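Hypothetical protein (Parabacteroides merdae, PDB 4OO3) is probably an NAD(P)-dependent oxidoreductase, joining a Rossmann-fold nucleotide-binding domain to a C-terminal oxidoreductase domain, with its substrate unknown. Local coordinates at residues I246-W251 with L434-A439; P120-S125 with T429-L434; D218-L223 with V301-N306. One frame throughout, in Å; residues are numbered along the deposited sequence.

Contact 1 of 3, residues I246-W251 with L434-A439; sequences IDANRW and LDMAKA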
loop_
_atom_site.group_PDB
_atom_site.type_symbol
_atom_site.label_atom_id
_atom_site.label_comp_id
_atom_site.label_asym_id
_atom_site.label_seq_id
_atom_site.Cartn_x
_atom_site.Cartn_y
_atom_site.Cartn_z
ATOM N N ILE A 246 -18.403 -5.670 10.075
ATOM C CA ILE A 246 -19.656 -5.079 10.486
ATOM C C ILE A 246 -20.434 -4.603 9.262
ATOM O O ILE A 246 -21.607 -4.928 9.114
ATOM C CB ILE A 246 -19.397 -3.904 11.445
ATOM C CG1 ILE A 246 -18.603 -4.381 12.669
ATOM C CG2 ILE A 246 -20.699 -3.236 11.857
ATOM C CD1 ILE A 246 -19.277 -5.466 13.483
ATOM N N ASP A 247 -19.790 -3.843 8.382
ATOM C CA ASP A 247 -20.473 -3.316 7.205
ATOM C C ASP A 247 -19.495 -3.066 6.069
ATOM O O ASP A 247 -18.305 -2.829 6.303
ATOM C CB ASP A 247 -21.202 -2.020 7.556
ATOM C CG ASP A 247 -22.195 -1.591 6.488
ATOM O OD1 ASP A 247 -22.713 -2.454 5.749
ATOM O OD2 ASP A 247 -22.468 -0.378 6.394
ATOM N N ALA A 248 -20.002 -3.122 4.840
ATOM C CA ALA A 248 -19.177 -2.878 3.674
ATOM C C ALA A 248 -20.015 -2.429 2.492
ATOM O O ALA A 248 -21.126 -2.919 2.290
ATOM C CB ALA A 248 -18.386 -4.132 3.321
ATOM N N ASN A 249 -19.477 -1.488 1.720
ATOM C CA ASN A 249 -20.131 -1.005 0.514
ATOM C C ASN A 249 -19.145 -0.884 -0.635
ATOM O O ASN A 249 -17.945 -0.698 -0.420
ATOM C CB ASN A 249 -20.797 0.345 0.768
ATOM C CG ASN A 249 -21.877 0.262 1.827
ATOM O OD1 ASN A 249 -23.000 -0.156 1.550
ATOM N ND2 ASN A 249 -21.541 0.644 3.044
ATOM N N ARG A 250 -19.670 -1.016 -1.849
ATOM C CA ARG A 250 -18.903 -0.835 -3.066
ATOM C C ARG A 250 -19.747 -0.041 -4.050
ATOM O O ARG A 250 -20.960 -0.226 -4.128
ATOM C CB ARG A 250 -18.516 -2.190 -3.660
ATOM C CG ARG A 250 -19.686 -3.133 -3.910
ATOM C CD ARG A 250 -19.194 -4.527 -4.267
ATOM N NE ARG A 250 -18.806 -4.634 -5.673
ATOM C CZ ARG A 250 -19.650 -4.889 -6.674
ATOM N NH1 ARG A 250 -20.946 -5.051 -6.456
ATOM N NH2 ARG A 250 -19.194 -4.965 -7.914
ATOM N N TRP A 251 -19.116 0.864 -4.784
ATOM C CA TRP A 251 -19.842 1.666 -5.756
ATOM C C TRP A 251 -18.920 2.102 -6.879
ATOM O O TRP A 251 -17.706 1.876 -6.826
ATOM C CB TRP A 251 -20.548 2.860 -5.090
ATOM C CG TRP A 251 -19.656 3.898 -4.468
ATOM C CD1 TRP A 251 -19.251 5.084 -5.027
ATOM C CD2 TRP A 251 -19.085 3.860 -3.155
ATOM N NE1 TRP A 251 -18.456 5.774 -4.146
ATOM C CE2 TRP A 251 -18.341 5.046 -2.989
ATOM C CE3 TRP A 251 -19.134 2.938 -2.101
ATOM C CZ2 TRP A 251 -17.641 5.328 -1.811
ATOM C CZ3 TRP A 251 -18.445 3.219 -0.939
ATOM C CH2 TRP A 251 -17.704 4.404 -0.801
ATOM N N LEU A 434 -15.347 -7.473 0.515
ATOM C CA LEU A 434 -15.836 -7.579 -0.858
ATOM C C LEU A 434 -17.075 -8.461 -0.922
ATOM O O LEU A 434 -18.052 -8.113 -1.566
ATOM C CB LEU A 434 -14.756 -8.129 -1.791
ATOM C CG LEU A 434 -15.157 -8.305 -3.258
ATOM C CD1 LEU A 434 -15.547 -6.971 -3.880
ATOM C CD2 LEU A 434 -14.033 -8.958 -4.040
ATOM N N ASP A 435 -17.022 -9.605 -0.250
ATOM C CA ASP A 435 -18.154 -10.540 -0.196
ATOM C C ASP A 435 -19.385 -9.938 0.488
ATOM O O ASP A 435 -20.500 -10.065 -0.013
ATOM C CB ASP A 435 -17.742 -11.835 0.515
ATOM C CG ASP A 435 -16.796 -12.686 -0.320
ATOM O OD1 ASP A 435 -16.680 -12.442 -1.542
ATOM O OD2 ASP A 435 -16.167 -13.608 0.244
HETATM N N MSE A 436 -19.174 -9.289 1.630
HETATM C CA MSE A 436 -20.253 -8.609 2.352
HETATM C C MSE A 436 -20.848 -7.532 1.483
HETATM O O MSE A 436 -22.069 -7.437 1.353
HETATM C CB MSE A 436 -19.694 -8.013 3.648
HETATM C CG MSE A 436 -20.694 -7.090 4.340
HETATM SE SE MSE A 436 -20.110 -6.771 6.192
HETATM C CE MSE A 436 -20.636 -8.529 6.905
ATOM N N ALA A 437 -19.991 -6.720 0.867
ATOM C CA ALA A 437 -20.441 -5.650 -0.019
ATOM C C ALA A 437 -21.261 -6.191 -1.184
ATOM O O ALA A 437 -22.235 -5.573 -1.598
ATOM C CB ALA A 437 -19.250 -4.858 -0.538
ATOM N N LYS A 438 -20.866 -7.351 -1.696
ATOM C CA LYS A 438 -21.551 -7.978 -2.828
ATOM C C LYS A 438 -22.842 -8.697 -2.453
ATOM O O LYS A 438 -23.653 -8.989 -3.325
ATOM C CB LYS A 438 -20.616 -8.960 -3.547
ATOM C CG LYS A 438 -19.615 -8.274 -4.460
ATOM C CD LYS A 438 -18.928 -9.257 -5.384
ATOM C CE LYS A 438 -18.237 -8.522 -6.519
ATOM N NZ LYS A 438 -17.558 -9.471 -7.442
ATOM N N ALA A 439 -23.019 -8.998 -1.169
ATOM C CA ALA A 439 -24.222 -9.681 -0.684
ATOM C C ALA A 439 -25.405 -8.720 -0.495
ATOM O O ALA A 439 -26.543 -9.159 -0.345
ATOM C CB ALA A 439 -23.917 -10.413 0.614
#
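Arg250 reaches across from strand 243-255 and lays its aliphatic stem over Ala437 of helix 419-439, CD standing 3.7 Å from Ala437 CB. The chain then bends at chi3 (-81°), which brings the guanidinium alongside Lys438, whose extended chain places CE over one face of the group, 3.9 Å from Arg250 CZ. Glu214 takes a salt bridge from Arg250 NE and a long, weak ion pair from Lys438 NZ, which probably eases the nearness of the two like charges, while Tyr285 adds a cation-pi contact to the arginine. Here a helix crosses one of the two outermost strands of the C-terminal domain's mixed sheet; the axes of the two short segments approach to 6.5 Å at 73°. The close approach is consistent with small residues at the crossing: Ala248 CB meets Ala437 CB at 4.0 Å. Back toward the start of the strand segment, Met436 of the helix, a selenomethionine, sets CG anti to its backbone N (chi1 170°) beside Ala248 CB, and its bent chain carries SE to within 3.6 Å of Asp247 CA. That backbone belongs to a classic beta bulge in which Ile246 and Asp247 both face Val291. An alanine in place of Arg250 is likely to leave Glu214 with the weaker Lys438 pairing and open a gap beside Ala437.

Contact 2 of 3, residues P120-S125 with T429-L434; sequences PMAINS and TTTSAL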
loop_
_atom_site.group_PDB
_atom_site.type_symbol
_atom_site.label_atom_id
_atom_site.label_comp_id
_atom_site.label_asym_id
_atom_site.label_seq_id
_atom_site.Cartn_x
_atom_site.Cartn_y
_atom_site.Cartn_z
ATOM N N PRO A 120 -2.375 -5.502 -4.124
ATOM C CA PRO A 120 -2.861 -6.482 -3.163
ATOM C C PRO A 120 -2.507 -7.893 -3.616
ATOM O O PRO A 120 -2.695 -8.228 -4.792
ATOM C CB PRO A 120 -4.380 -6.288 -3.214
ATOM C CG PRO A 120 -4.650 -5.835 -4.601
ATOM C CD PRO A 120 -3.420 -5.131 -5.102
HETATM N N MSE A 121 -2.012 -8.710 -2.688
HETATM C CA MSE A 121 -1.647 -10.113 -2.971
HETATM C C MSE A 121 -2.838 -11.021 -3.081
HETATM O O MSE A 121 -2.698 -12.168 -3.495
HETATM C CB MSE A 121 -0.684 -10.627 -1.894
HETATM C CG MSE A 121 0.618 -9.835 -1.962
HETATM SE SE MSE A 121 2.073 -10.841 -1.094
HETATM C CE MSE A 121 1.390 -10.682 0.736
ATOM N N ALA A 122 -4.016 -10.532 -2.704
ATOM C CA ALA A 122 -5.277 -11.237 -2.965
ATOM C C ALA A 122 -6.393 -10.218 -3.169
ATOM O O ALA A 122 -6.424 -9.204 -2.467
ATOM C CB ALA A 122 -5.620 -12.180 -1.821
ATOM N N ILE A 123 -7.294 -10.501 -4.122
ATOM C CA ILE A 123 -8.395 -9.593 -4.495
ATOM C C ILE A 123 -9.804 -10.167 -4.262
ATOM O O ILE A 123 -10.799 -9.536 -4.625
ATOM C CB ILE A 123 -8.293 -9.149 -5.974
ATOM C CG1 ILE A 123 -8.471 -10.336 -6.928
ATOM C CG2 ILE A 123 -6.974 -8.450 -6.232
ATOM C CD1 ILE A 123 -8.502 -9.938 -8.392
ATOM N N ASN A 124 -9.872 -11.360 -3.679
ATOM C CA ASN A 124 -11.129 -11.995 -3.301
ATOM C C ASN A 124 -10.877 -13.207 -2.397
ATOM O O ASN A 124 -9.723 -13.594 -2.164
ATOM C CB ASN A 124 -11.961 -12.394 -4.533
ATOM C CG ASN A 124 -11.196 -13.262 -5.514
ATOM O OD1 ASN A 124 -10.453 -14.165 -5.134
ATOM N ND2 ASN A 124 -11.393 -13.001 -6.790
ATOM N N SER A 125 -11.956 -13.797 -1.889
ATOM C CA SER A 125 -11.853 -14.901 -0.936
ATOM C C SER A 125 -11.180 -16.132 -1.512
ATOM O O SER A 125 -10.444 -16.809 -0.811
ATOM C CB SER A 125 -13.228 -15.259 -0.381
ATOM O OG SER A 125 -13.669 -14.201 0.448
ATOM N N THR A 429 -9.486 -9.199 6.076
ATOM C CA THR A 429 -10.371 -8.045 6.222
ATOM C C THR A 429 -10.877 -7.548 4.862
ATOM O O THR A 429 -12.086 -7.399 4.667
ATOM C CB THR A 429 -9.688 -6.895 7.002
ATOM O OG1 THR A 429 -9.121 -7.404 8.224
ATOM C CG2 THR A 429 -10.687 -5.804 7.346
ATOM N N THR A 430 -9.971 -7.328 3.910
ATOM C CA THR A 430 -10.372 -6.752 2.622
ATOM C C THR A 430 -11.226 -7.686 1.770
ATOM O O THR A 430 -12.252 -7.261 1.233
ATOM C CB THR A 430 -9.176 -6.299 1.781
ATOM O OG1 THR A 430 -8.282 -7.396 1.574
ATOM C CG2 THR A 430 -8.438 -5.149 2.473
ATOM N N THR A 431 -10.810 -8.942 1.635
ATOM C CA THR A 431 -11.555 -9.892 0.796
ATOM C C THR A 431 -12.926 -10.260 1.389
ATOM O O THR A 431 -13.888 -10.454 0.649
ATOM C CB THR A 431 -10.738 -11.162 0.514
ATOM O OG1 THR A 431 -10.342 -11.772 1.749
ATOM C CG2 THR A 431 -9.503 -10.822 -0.309
ATOM N N SER A 432 -13.016 -10.336 2.716
ATOM C CA SER A 432 -14.298 -10.562 3.397
ATOM C C SER A 432 -15.274 -9.411 3.172
ATOM O O SER A 432 -16.480 -9.629 3.043
ATOM C CB SER A 432 -14.092 -10.760 4.901
ATOM O OG SER A 432 -13.391 -11.962 5.155
ATOM N N ALA A 433 -14.749 -8.190 3.135
ATOM C CA ALA A 433 -15.565 -7.006 2.899
ATOM C C ALA A 433 -16.136 -7.011 1.482
ATOM O O ALA A 433 -17.282 -6.608 1.270
ATOM C CB ALA A 433 -14.750 -5.743 3.146
ATOM N N LEU A 434 -15.347 -7.473 0.515
ATOM C CA LEU A 434 -15.836 -7.579 -0.858
ATOM C C LEU A 434 -17.075 -8.461 -0.922
ATOM O O LEU A 434 -18.052 -8.113 -1.566
ATOM C CB LEU A 434 -14.756 -8.129 -1.791
ATOM C CG LEU A 434 -15.157 -8.305 -3.258
ATOM C CD1 LEU A 434 -15.547 -6.971 -3.880
ATOM C CD2 LEU A 434 -14.033 -8.958 -4.040
HETATM O O HOH W 1 -7.022 -7.113 -0.660
HETATM O O HOH W 2 -11.907 -13.812 2.537
#
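The loop between strand 114-117 and helix 125-140 of the Rossmann-fold part meets helix 419-439 of the C-terminal domain here, and Thr431 contributes the largest buried area. Its methyl does the touching: CG2 sits 3.3 Å from Asn124 O and almost as close to Asn124 N, lodged against the loop backbone, while Thr431 CB rests on the carbonyl carbon of Asn124. With chi1 at 57°, the threonine directs OG1 to a position between its own backbone N and carbonyl carbon, where it bonds to Tyr427 O one turn back along the helix and also receives a hydrogen bond from a water. One turn onward, Leu434 presents its CD2 branch to Ile123 O at 3.3 Å and to the CB of Asn124.

The loop ends in a helix N-cap. Asn124 stands right before helix 125-140, its side chain capping a backbone N of the first turn, and its OD1 is also hydrogen-bonded to Ser127 OG.

No direct hydrogen bond joins the two segments; water supplies the polar links. One water donates to Ala122 O at 2.8 Å and is hydrogen-bonded to Thr430 OG1 at 2.6 Å, so a buried loop carbonyl is tied to the helix; the Thr430 hydroxyl also has Tyr427 O as a partner. A second water donates both to Ser125 OG and to Thr431 OG1, the latter at 2.7 Å. Ser125 OG has another partner in Asp435 OD2, a turn beyond Thr431 on the same helix.

Contact 3 of 3, residues D218-L223 with V301-N306; sequences DVTTHL and VSVIWN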
loop_
_atom_site.group_PDB
_atom_site.type_symbol
_atom_site.label_atom_id
_atom_site.label_comp_id
_atom_site.label_asym_id
_atom_site.label_seq_id
_atom_site.Cartn_x
_atom_site.Cartn_y
_atom_site.Cartn_z
ATOM N N ASP A 218 -8.164 -2.926 -2.858
ATOM C CA ASP A 218 -6.932 -2.419 -3.454
ATOM C C ASP A 218 -6.249 -1.423 -2.498
ATOM O O ASP A 218 -5.452 -1.824 -1.663
ATOM C CB ASP A 218 -7.258 -1.826 -4.831
ATOM C CG ASP A 218 -6.035 -1.316 -5.570
ATOM O OD1 ASP A 218 -4.908 -1.640 -5.133
ATOM O OD2 ASP A 218 -6.215 -0.608 -6.598
ATOM N N VAL A 219 -6.576 -0.139 -2.587
ATOM C CA VAL A 219 -5.947 0.870 -1.724
ATOM C C VAL A 219 -6.296 0.640 -0.254
ATOM O O VAL A 219 -5.520 1.022 0.610
ATOM C CB VAL A 219 -6.324 2.308 -2.176
ATOM C CG1 VAL A 219 -6.016 3.363 -1.114
ATOM C CG2 VAL A 219 -5.601 2.646 -3.465
ATOM N N THR A 220 -7.444 0.011 0.026
ATOM C CA THR A 220 -7.838 -0.318 1.409
ATOM C C THR A 220 -6.782 -1.175 2.111
ATOM O O THR A 220 -6.659 -1.155 3.339
ATOM C CB THR A 220 -9.157 -1.119 1.472
ATOM O OG1 THR A 220 -9.041 -2.287 0.648
ATOM C CG2 THR A 220 -10.347 -0.279 1.011
ATOM N N THR A 221 -6.059 -1.968 1.334
ATOM C CA THR A 221 -4.932 -2.736 1.857
ATOM C C THR A 221 -4.043 -1.831 2.715
ATOM O O THR A 221 -3.799 -2.130 3.875
ATOM C CB THR A 221 -4.145 -3.379 0.699
ATOM O OG1 THR A 221 -4.995 -4.316 0.032
ATOM C CG2 THR A 221 -2.904 -4.114 1.186
ATOM N N HIS A 222 -3.603 -0.708 2.149
ATOM C CA HIS A 222 -2.809 0.274 2.897
ATOM C C HIS A 222 -3.510 0.734 4.177
ATOM O O HIS A 222 -2.871 0.853 5.226
ATOM C CB HIS A 222 -2.531 1.519 2.058
ATOM C CG HIS A 222 -1.644 1.285 0.879
ATOM N ND1 HIS A 222 -0.442 0.618 0.967
ATOM C CD2 HIS A 222 -1.772 1.660 -0.416
ATOM C CE1 HIS A 222 0.128 0.579 -0.224
ATOM N NE2 HIS A 222 -0.660 1.204 -1.081
ATOM N N LEU A 223 -4.810 1.023 4.087
ATOM C CA LEU A 223 -5.520 1.630 5.217
ATOM C C LEU A 223 -5.718 0.610 6.326
ATOM O O LEU A 223 -5.490 0.910 7.492
ATOM C CB LEU A 223 -6.855 2.250 4.781
ATOM C CG LEU A 223 -6.767 3.326 3.695
ATOM C CD1 LEU A 223 -8.144 3.907 3.410
ATOM C CD2 LEU A 223 -5.792 4.436 4.080
ATOM N N VAL A 301 -12.617 2.165 7.186
ATOM C CA VAL A 301 -11.741 2.612 6.111
ATOM C C VAL A 301 -12.533 2.825 4.835
ATOM O O VAL A 301 -13.502 2.113 4.570
ATOM C CB VAL A 301 -10.572 1.643 5.849
ATOM C CG1 VAL A 301 -9.766 1.435 7.121
ATOM C CG2 VAL A 301 -11.067 0.317 5.298
ATOM N N SER A 302 -12.100 3.800 4.042
ATOM C CA SER A 302 -12.827 4.196 2.853
ATOM C C SER A 302 -11.887 4.710 1.755
ATOM O O SER A 302 -10.897 5.398 2.032
ATOM C CB SER A 302 -13.842 5.274 3.233
ATOM O OG SER A 302 -14.468 5.806 2.087
ATOM N N VAL A 303 -12.213 4.370 0.507
ATOM C CA VAL A 303 -11.422 4.778 -0.647
ATOM C C VAL A 303 -12.345 5.195 -1.785
ATOM O O VAL A 303 -13.241 4.450 -2.163
ATOM C CB VAL A 303 -10.498 3.648 -1.151
ATOM C CG1 VAL A 303 -9.734 4.107 -2.385
ATOM C CG2 VAL A 303 -9.520 3.215 -0.061
ATOM N N ILE A 304 -12.115 6.395 -2.311
ATOM C CA ILE A 304 -12.793 6.877 -3.499
ATOM C C ILE A 304 -11.755 7.167 -4.590
ATOM O O ILE A 304 -10.712 7.763 -4.325
ATOM C CB ILE A 304 -13.620 8.145 -3.198
ATOM C CG1 ILE A 304 -14.786 7.789 -2.264
ATOM C CG2 ILE A 304 -14.120 8.782 -4.493
ATOM C CD1 ILE A 304 -15.639 8.957 -1.818
ATOM N N TRP A 305 -12.057 6.726 -5.808
ATOM C CA TRP A 305 -11.269 7.045 -6.983
ATOM C C TRP A 305 -12.106 7.896 -7.928
ATOM O O TRP A 305 -13.039 7.407 -8.570
ATOM C CB TRP A 305 -10.815 5.763 -7.690
ATOM C CG TRP A 305 -9.600 5.125 -7.062
ATOM C CD1 TRP A 305 -9.582 4.198 -6.065
ATOM C CD2 TRP A 305 -8.236 5.380 -7.397
ATOM N NE1 TRP A 305 -8.287 3.857 -5.753
ATOM C CE2 TRP A 305 -7.441 4.574 -6.556
ATOM C CE3 TRP A 305 -7.604 6.223 -8.319
ATOM C CZ2 TRP A 305 -6.049 4.574 -6.620
ATOM C CZ3 TRP A 305 -6.222 6.227 -8.378
ATOM C CH2 TRP A 305 -5.458 5.407 -7.535
ATOM N N ASN A 306 -11.787 9.179 -7.998
ATOM C CA ASN A 306 -12.382 10.037 -9.003
ATOM C C ASN A 306 -11.476 10.081 -10.228
ATOM O O ASN A 306 -10.351 9.577 -10.191
ATOM C CB ASN A 306 -12.650 11.430 -8.431
ATOM C CG ASN A 306 -13.769 11.425 -7.406
ATOM O OD1 ASN A 306 -14.780 10.738 -7.570
ATOM N ND2 ASN A 306 -13.595 12.193 -6.341
HETATM O O HOH W 3 -8.606 1.267 -4.240
#
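A single water gripped by two N-H groups bridges the segments, accepting from Val219 N at 3.0 Å and from Trp305 NE1 at 3.0 Å. It joins the backbone at Val219 to the indole on strand 297-306. Beside this polar link Val219 divides its two methyls between two alternate residues of the strand. CG2 comes up to the edge of the Trp305 ring, near its plane, and lies 3.7 Å from CZ2. CG1, placed anti to the backbone N by a chi1 of 165°, turns to Val303 and meets its CG2 at 3.7 Å.

That same Val303 methyl is shared, for Thr220 CG2 also reaches it at 3.7 Å and Leu223 CD1 approaches from the next turn of the helix. The hydroxyl of Thr220 is engaged elsewhere, bonding back to Ile216 O, which leaves its methyl to the apolar side. Leu223 closes the row: its CB packs on Val301 CG1 at 3.8 Å, while CD1 extends to 3.4 Å from Ser302 O. Val301, Val303 and Trp305, alternate residues of the strand, therefore all direct CB to the helix, and the CB of Ser302 turns away from it. This is the buried alpha/beta packing of a helix against one face of a sheet, here the mixed sheet of the putative oxidoreductase C-terminal domain.

Contacts 1 and 2 illustrate how one C-terminal helix can tie two domains together. Both use helix 419-439 and share Leu434; their centres lie about 11 Å apart, and Ala248 of contact 1 packs on Ala433 of contact 2. Contact 3 sets helix 220-231 on the same mixed sheet that contact 1 reaches. Its centre lies about 12 Å from that of contact 2, which it touches through Thr220 against Thr430, and about 14 Å from that of contact 1. Along the chain the order is 120-125, 218-223, 246-251, 301-306, then 429-439, so both segments of contact 3 fall between those of contact 2. The last helix thus returns to both the Rossmann-fold loop and the C-terminal sheet.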